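Local coordinates for conserved hypothetical protein NMB0706 (Neisseria meningitidis, PDB 1RV9) that is of unknown function but may act as a laccase-like polyphenol oxidoreductase, at residues R139-G143 against G144-N148; A208-R211 against L212-R216. One frame throughout, in Å; residues are numbered along the deposited sequence.

Contact 1 of 2, residues R139-G143 against G144-N148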
ATOM      1  N   ARG A 139       8.788   3.843   7.843  1.00  8.68           N
ATOM      2  CA  ARG A 139       8.829   3.336   9.212  1.00  9.25           C
ATOM      3  C   ARG A 139       8.330   1.897   9.304  1.00  7.93           C
ATOM      4  O   ARG A 139       8.988   1.042   9.896  1.00  9.15           O
ATOM      5  CB  ARG A 139       8.008   4.241  10.137  1.00 11.09           C
ATOM      6  CG  ARG A 139       8.676   5.577  10.418  1.00 12.17           C
ATOM      7  CD  ARG A 139       7.747   6.538  11.141  1.00 16.49           C
ATOM      8  NE  ARG A 139       8.383   7.838  11.339  1.00 14.33           N
ATOM      9  CZ  ARG A 139       9.313   8.091  12.254  1.00 17.66           C
ATOM     10  NH1 ARG A 139       9.721   7.135  13.078  1.00 19.27           N
ATOM     11  NH2 ARG A 139       9.852   9.301  12.332  1.00 16.26           N
ATOM     12  N   GLY A 140       7.165   1.628   8.725  1.00  7.86           N
ATOM     13  CA  GLY A 140       6.633   0.277   8.774  1.00  8.11           C
ATOM     14  C   GLY A 140       7.468  -0.697   7.965  1.00  8.92           C
ATOM     15  O   GLY A 140       7.619  -1.867   8.333  1.00  9.18           O
ATOM     16  N   LEU A 141       8.019  -0.218   6.856  1.00  8.12           N
ATOM     17  CA  LEU A 141       8.828  -1.073   5.998  1.00  8.52           C
ATOM     18  C   LEU A 141      10.099  -1.485   6.739  1.00  8.67           C
ATOM     19  O   LEU A 141      10.449  -2.668   6.784  1.00  9.97           O
ATOM     20  CB  LEU A 141       9.172  -0.340   4.694  1.00  8.32           C
ATOM     21  CG  LEU A 141       9.869  -1.159   3.602  1.00  8.21           C
ATOM     22  CD1 LEU A 141       8.995  -2.340   3.205  1.00  8.28           C
ATOM     23  CD2 LEU A 141      10.152  -0.273   2.394  1.00  9.77           C
ATOM     24  N   ALA A 142      10.779  -0.515   7.336  1.00  9.50           N
ATOM     25  CA  ALA A 142      12.000  -0.806   8.076  1.00  9.86           C
ATOM     26  C   ALA A 142      11.677  -1.575   9.353  1.00 10.19           C
ATOM     27  O   ALA A 142      12.515  -2.318   9.870  1.00 11.11           O
ATOM     28  CB  ALA A 142      12.733   0.494   8.416  1.00  9.94           C
ATOM     29  N   GLY A 143      10.453  -1.401   9.848  1.00  9.65           N
ATOM     30  CA  GLY A 143      10.031  -2.062  11.073  1.00  9.09           C
ATOM     31  C   GLY A 143       9.608  -3.514  10.937  1.00  8.65           C
ATOM     32  O   GLY A 143       9.532  -4.230  11.942  1.00  9.00           O
ATOM     33  N   GLY A 144       9.311  -3.941   9.711  1.00  7.85           N
ATOM     34  CA  GLY A 144       8.922  -5.321   9.475  1.00  8.10           C
ATOM     35  C   GLY A 144       7.450  -5.584   9.207  1.00  8.62           C
ATOM     36  O   GLY A 144       6.970  -6.691   9.449  1.00  9.71           O
ATOM     37  N   VAL A 145       6.723  -4.592   8.702  1.00  8.30           N
ATOM     38  CA  VAL A 145       5.304  -4.801   8.430  1.00  7.78           C
ATOM     39  C   VAL A 145       5.093  -5.877   7.363  1.00  7.13           C
ATOM     40  O   VAL A 145       4.135  -6.650   7.439  1.00  8.10           O
ATOM     41  CB  VAL A 145       4.597  -3.483   7.994  1.00  7.82           C
ATOM     42  CG1 VAL A 145       5.113  -3.025   6.645  1.00  8.33           C
ATOM     43  CG2 VAL A 145       3.078  -3.693   7.958  1.00  7.68           C
ATOM     44  N   LEU A 146       5.990  -5.947   6.383  1.00  6.63           N
ATOM     45  CA  LEU A 146       5.846  -6.953   5.332  1.00  7.95           C
ATOM     46  C   LEU A 146       6.085  -8.357   5.886  1.00  8.63           C
ATOM     47  O   LEU A 146       5.326  -9.285   5.591  1.00  7.89           O
ATOM     48  CB  LEU A 146       6.799  -6.666   4.168  1.00  8.31           C
ATOM     49  CG  LEU A 146       6.575  -5.330   3.444  1.00  8.14           C
ATOM     50  CD1 LEU A 146       7.410  -5.283   2.176  1.00  8.41           C
ATOM     51  CD2 LEU A 146       5.102  -5.162   3.088  1.00  9.92           C
ATOM     52  N   GLN A 147       7.128  -8.510   6.696  1.00  9.21           N
ATOM     53  CA  GLN A 147       7.427  -9.811   7.288  1.00  9.03           C
ATOM     54  C   GLN A 147       6.267 -10.286   8.157  1.00  9.88           C
ATOM     55  O   GLN A 147       5.910 -11.463   8.130  1.00 10.63           O
ATOM     56  CB  GLN A 147       8.713  -9.755   8.127  1.00  9.00           C
ATOM     57  CG  GLN A 147       9.982  -9.461   7.331  1.00  9.31           C
ATOM     58  CD  GLN A 147      10.313  -7.983   7.275  1.00 11.93           C
ATOM     59  OE1 GLN A 147       9.462  -7.155   6.944  1.00 10.50           O
ATOM     60  NE2 GLN A 147      11.558  -7.643   7.591  1.00 11.41           N
ATOM     61  N   ASN A 148       5.669  -9.375   8.923  1.00  9.12           N
ATOM     62  CA  ASN A 148       4.546  -9.743   9.782  1.00  8.84           C
ATOM     63  C   ASN A 148       3.315 -10.118   8.960  1.00  8.79           C
ATOM     64  O   ASN A 148       2.543 -10.998   9.346  1.00  8.03           O
ATOM     65  CB  ASN A 148       4.193  -8.601  10.741  1.00  9.97           C
ATOM     66  CG  ASN A 148       5.284  -8.334  11.754  1.00 11.77           C
ATOM     67  OD1 ASN A 148       6.158  -9.174  11.973  1.00 13.59           O
ATOM     68  ND2 ASN A 148       5.233  -7.169  12.388  1.00 12.86           N
TER
HETATM   69  O   HOH W   1       8.796  -4.712   6.113  1.00  8.24           O
HETATM   70  O   HOH W   2      12.288  -4.802   7.480  1.00 11.12           O
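Leu-141 sets CG anti to its own nitrogen (chi1 -172°), while Leu-146 turns CG beside its nitrogen (chi1 -62°), and these choices bring the two leucines together across the break between helices 138-143 and 145-153. Their CD1 methyls meet at 3.5 Å, tighter than usual van der Waals contact, with the side chains running obliquely past each other. Both are buried against the sheet, Leu-141 on Ala-136 and Leu-146 on Ala-134, Val-121 and Phe-123, where branched apolar residues fit.

Between the helices the chain turns at Gly-144, whose positive phi would press a CB against the preceding carbonyl oxygen, so glycine suits the place. The result is a Schellman motif: Val-145 N donates to Gly-140 O at 2.9 Å, almost straight at 167°, and Gly-144 N makes weak bonds to the carbonyls of Gly-140 and Leu-141. Gly-144 is also the N-cap of the next helix, its O accepting from Asn-148 N. Val-145 CG1 lies against Gly-140 O, 3.2 Å away, so an apolar branch borders the oxygen taking the main capping bond.

Two waters donate to Leu-141 O. The first, 2.7 Å from that oxygen, also donates to Gln-147 OE1 and accepts from Leu-146 N; the second accepts from Gln-147 NE2. Leu-141 O, gripped only weakly by Gly-144 N, thus takes its two sound bonds from waters that Gln-147 holds through both ends of its amide.

Contact 2 of 2, residues A208-R211 against L212-R216; sequences ALAR and LILKR
Ala-210 O receives the shortest of the four backbone bonds here, from Leu-214 N at 2.8 Å with an N-H...O angle of 167°. The other three run from Leu-212 N to Ala-208 O, from Ile-213 N to Leu-209 O at 3.1 Å, and from Lys-215 N to Arg-211 O at 2.9 Å, each spanning four residues.

Side-chain carbons lie beside the same oxygens. Leu-214, its CG beside the backbone nitrogen and anti to the carbonyl carbon (chi1 -69°), puts CG 3.1 Å from Ala-210 O and leaves CD1 4.5 Å from Ala-210 CB. Ile-213 lays CG1 3.3 Å from Leu-209 O, and Leu-212 sets CG 3.5 Å from Ala-208 O. Apolar branches therefore border the carbonyls already taken by backbone donors.

The residue types follow the faces of the helix. Leu-214 is buried on Leu-146 and Ile-150 of helix 145-153 and on Ala-162 and Val-222 of the sheet, and the small Ala-210, which meets Leu-164, is consistent with a close approach of helix and strand. Arg-211, extended from CG to NE, and Lys-215 lie at the more open border, and their side chains touch Val-222. Lys-215 CB is 3.1 Å from Arg-211 O; beyond it the chain bends at chi2 and chi3, and NZ reaches Val-219 O just past the helix end. Regular i to i+4 bonding, with a buried apolar face (Leu-209, Ala-210, Ile-213, Leu-214) set against an open side bearing Lys-215 and Arg-216, marks an amphipathic alpha-helix packed on a beta-sheet, here an outer helix of the alpha-beta-beta-alpha fold.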
ATOM      1  N   ALA A 208      12.739  -0.870  -4.490  1.00 11.61           N
ATOM      2  CA  ALA A 208      13.928  -1.700  -4.344  1.00 11.68           C
ATOM      3  C   ALA A 208      14.053  -2.226  -2.919  1.00 10.89           C
ATOM      4  O   ALA A 208      14.435  -3.378  -2.705  1.00 11.93           O
ATOM      5  CB  ALA A 208      15.167  -0.908  -4.724  1.00 10.87           C
ATOM      6  N   LEU A 209      13.740  -1.380  -1.942  1.00 10.71           N
ATOM      7  CA  LEU A 209      13.809  -1.798  -0.548  1.00  9.88           C
ATOM      8  C   LEU A 209      12.798  -2.914  -0.311  1.00 10.78           C
ATOM      9  O   LEU A 209      13.102  -3.906   0.346  1.00  8.95           O
ATOM     10  CB  LEU A 209      13.516  -0.619   0.389  1.00 10.61           C
ATOM     11  CG  LEU A 209      14.629   0.427   0.542  1.00 10.96           C
ATOM     12  CD1 LEU A 209      14.098   1.642   1.295  1.00  9.29           C
ATOM     13  CD2 LEU A 209      15.813  -0.182   1.291  1.00 11.29           C
ATOM     14  N   ALA A 210      11.594  -2.752  -0.848  1.00  9.23           N
ATOM     15  CA  ALA A 210      10.561  -3.766  -0.680  1.00  9.91           C
ATOM     16  C   ALA A 210      10.958  -5.072  -1.357  1.00 10.47           C
ATOM     17  O   ALA A 210      10.755  -6.144  -0.797  1.00 11.32           O
ATOM     18  CB  ALA A 210       9.229  -3.265  -1.234  1.00 11.11           C
ATOM     19  N   ARG A 211      11.523  -4.986  -2.559  1.00 10.80           N
ATOM     20  CA  ARG A 211      11.937  -6.195  -3.270  1.00 12.29           C
ATOM     21  C   ARG A 211      12.999  -6.954  -2.485  1.00 13.23           C
ATOM     22  O   ARG A 211      12.969  -8.182  -2.421  1.00 13.11           O
ATOM     23  CB  ARG A 211      12.473  -5.857  -4.665  1.00 14.53           C
ATOM     24  CG  ARG A 211      11.428  -5.326  -5.628  1.00 17.16           C
ATOM     25  CD  ARG A 211      11.895  -5.426  -7.077  1.00 19.52           C
ATOM     26  NE  ARG A 211      11.039  -4.657  -7.975  1.00 23.14           N
ATOM     27  CZ  ARG A 211      11.083  -3.333  -8.091  1.00 24.63           C
ATOM     28  NH1 ARG A 211      11.950  -2.631  -7.370  1.00 25.90           N
ATOM     29  NH2 ARG A 211      10.254  -2.706  -8.917  1.00 25.28           N
ATOM     30  N   LEU A 212      13.939  -6.222  -1.891  1.00 13.09           N
ATOM     31  CA  LEU A 212      14.999  -6.843  -1.100  1.00 13.25           C
ATOM     32  C   LEU A 212      14.409  -7.580   0.096  1.00 12.60           C
ATOM     33  O   LEU A 212      14.733  -8.741   0.357  1.00 12.50           O
ATOM     34  CB  LEU A 212      15.981  -5.782  -0.588  1.00 14.90           C
ATOM     35  CG  LEU A 212      17.083  -5.273  -1.514  1.00 18.34           C
ATOM     36  CD1 LEU A 212      17.814  -4.110  -0.854  1.00 19.80           C
ATOM     37  CD2 LEU A 212      18.055  -6.409  -1.815  1.00 19.52           C
ATOM     38  N   ILE A 213      13.540  -6.891   0.827  1.00 11.65           N
ATOM     39  CA  ILE A 213      12.903  -7.459   2.003  1.00 11.22           C
ATOM     40  C   ILE A 213      12.032  -8.664   1.647  1.00 11.43           C
ATOM     41  O   ILE A 213      12.104  -9.705   2.302  1.00 10.07           O
ATOM     42  CB  ILE A 213      12.068  -6.373   2.727  1.00 11.41           C
ATOM     43  CG1 ILE A 213      13.017  -5.329   3.323  1.00 10.21           C
ATOM     44  CG2 ILE A 213      11.196  -6.995   3.811  1.00 11.80           C
ATOM     45  CD1 ILE A 213      12.330  -4.071   3.829  1.00  9.79           C
ATOM     46  N   LEU A 214      11.219  -8.526   0.606  1.00 11.28           N
ATOM     47  CA  LEU A 214      10.350  -9.619   0.183  1.00 11.15           C
ATOM     48  C   LEU A 214      11.162 -10.826  -0.279  1.00 13.00           C
ATOM     49  O   LEU A 214      10.840 -11.964   0.068  1.00 12.43           O
ATOM     50  CB  LEU A 214       9.425  -9.151  -0.943  1.00 11.42           C
ATOM     51  CG  LEU A 214       8.350  -8.144  -0.528  1.00 11.22           C
ATOM     52  CD1 LEU A 214       7.770  -7.475  -1.765  1.00 10.23           C
ATOM     53  CD2 LEU A 214       7.264  -8.855   0.276  1.00 10.74           C
ATOM     54  N   LYS A 215      12.206 -10.575  -1.063  1.00 13.36           N
ATOM     55  CA  LYS A 215      13.055 -11.651  -1.554  1.00 16.41           C
ATOM     56  C   LYS A 215      13.749 -12.365  -0.411  1.00 16.50           C
ATOM     57  O   LYS A 215      13.818 -13.593  -0.385  1.00 16.10           O
ATOM     58  CB  LYS A 215      14.103 -11.110  -2.535  1.00 19.47           C
ATOM     59  CG  LYS A 215      13.639 -11.050  -3.988  1.00 25.25           C
ATOM     60  CD  LYS A 215      12.263 -11.683  -4.165  1.00 28.26           C
ATOM     61  CE  LYS A 215      12.103 -12.331  -5.526  1.00 30.58           C
ATOM     62  NZ  LYS A 215      10.763 -12.968  -5.658  1.00 31.76           N
ATOM     63  N   ARG A 216      14.264 -11.595   0.540  1.00 15.38           N
ATOM     64  CA  ARG A 216      14.951 -12.178   1.679  1.00 15.85           C
ATOM     65  C   ARG A 216      14.009 -13.039   2.513  1.00 15.37           C
ATOM     66  O   ARG A 216      14.434 -14.010   3.141  1.00 15.74           O
ATOM     67  CB  ARG A 216      15.554 -11.082   2.564  1.00 16.38           C
ATOM     68  CG  ARG A 216      16.264 -11.635   3.789  1.00 19.47           C
ATOM     69  CD  ARG A 216      16.803 -10.543   4.694  1.00 21.46           C
ATOM     70  NE  ARG A 216      15.741  -9.746   5.300  1.00 22.01           N
ATOM     71  CZ  ARG A 216      15.945  -8.858   6.267  1.00 22.69           C
ATOM     72  NH1 ARG A 216      17.173  -8.659   6.735  1.00 23.22           N
ATOM     73  NH2 ARG A 216      14.929  -8.166   6.764  1.00 24.72           N
TER

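Overall arrangement
Contact 1 comes first along the chain, joining the end of helix 138-143 to the start of helix 145-153; contact 2 lies later, inside helix 206-217. Their centres are about 11 Å apart, on the same side of the chain's centre, and they touch: Leu-141 CD2 packs on Leu-209 CB at 3.9 Å, and Gln-147 OE1 lies 3.6 Å from Ile-213 CG2. All three helices pack beside the six-stranded mixed sheet, contact 1 over strands 119-125 and 131-136, contact 2 over 160-164 and 221-224. Together they form part of one helical layer of the alpha-beta-beta-alpha structure, in which the two short helices joined at Gly-144 and the continuous one share an apolar core.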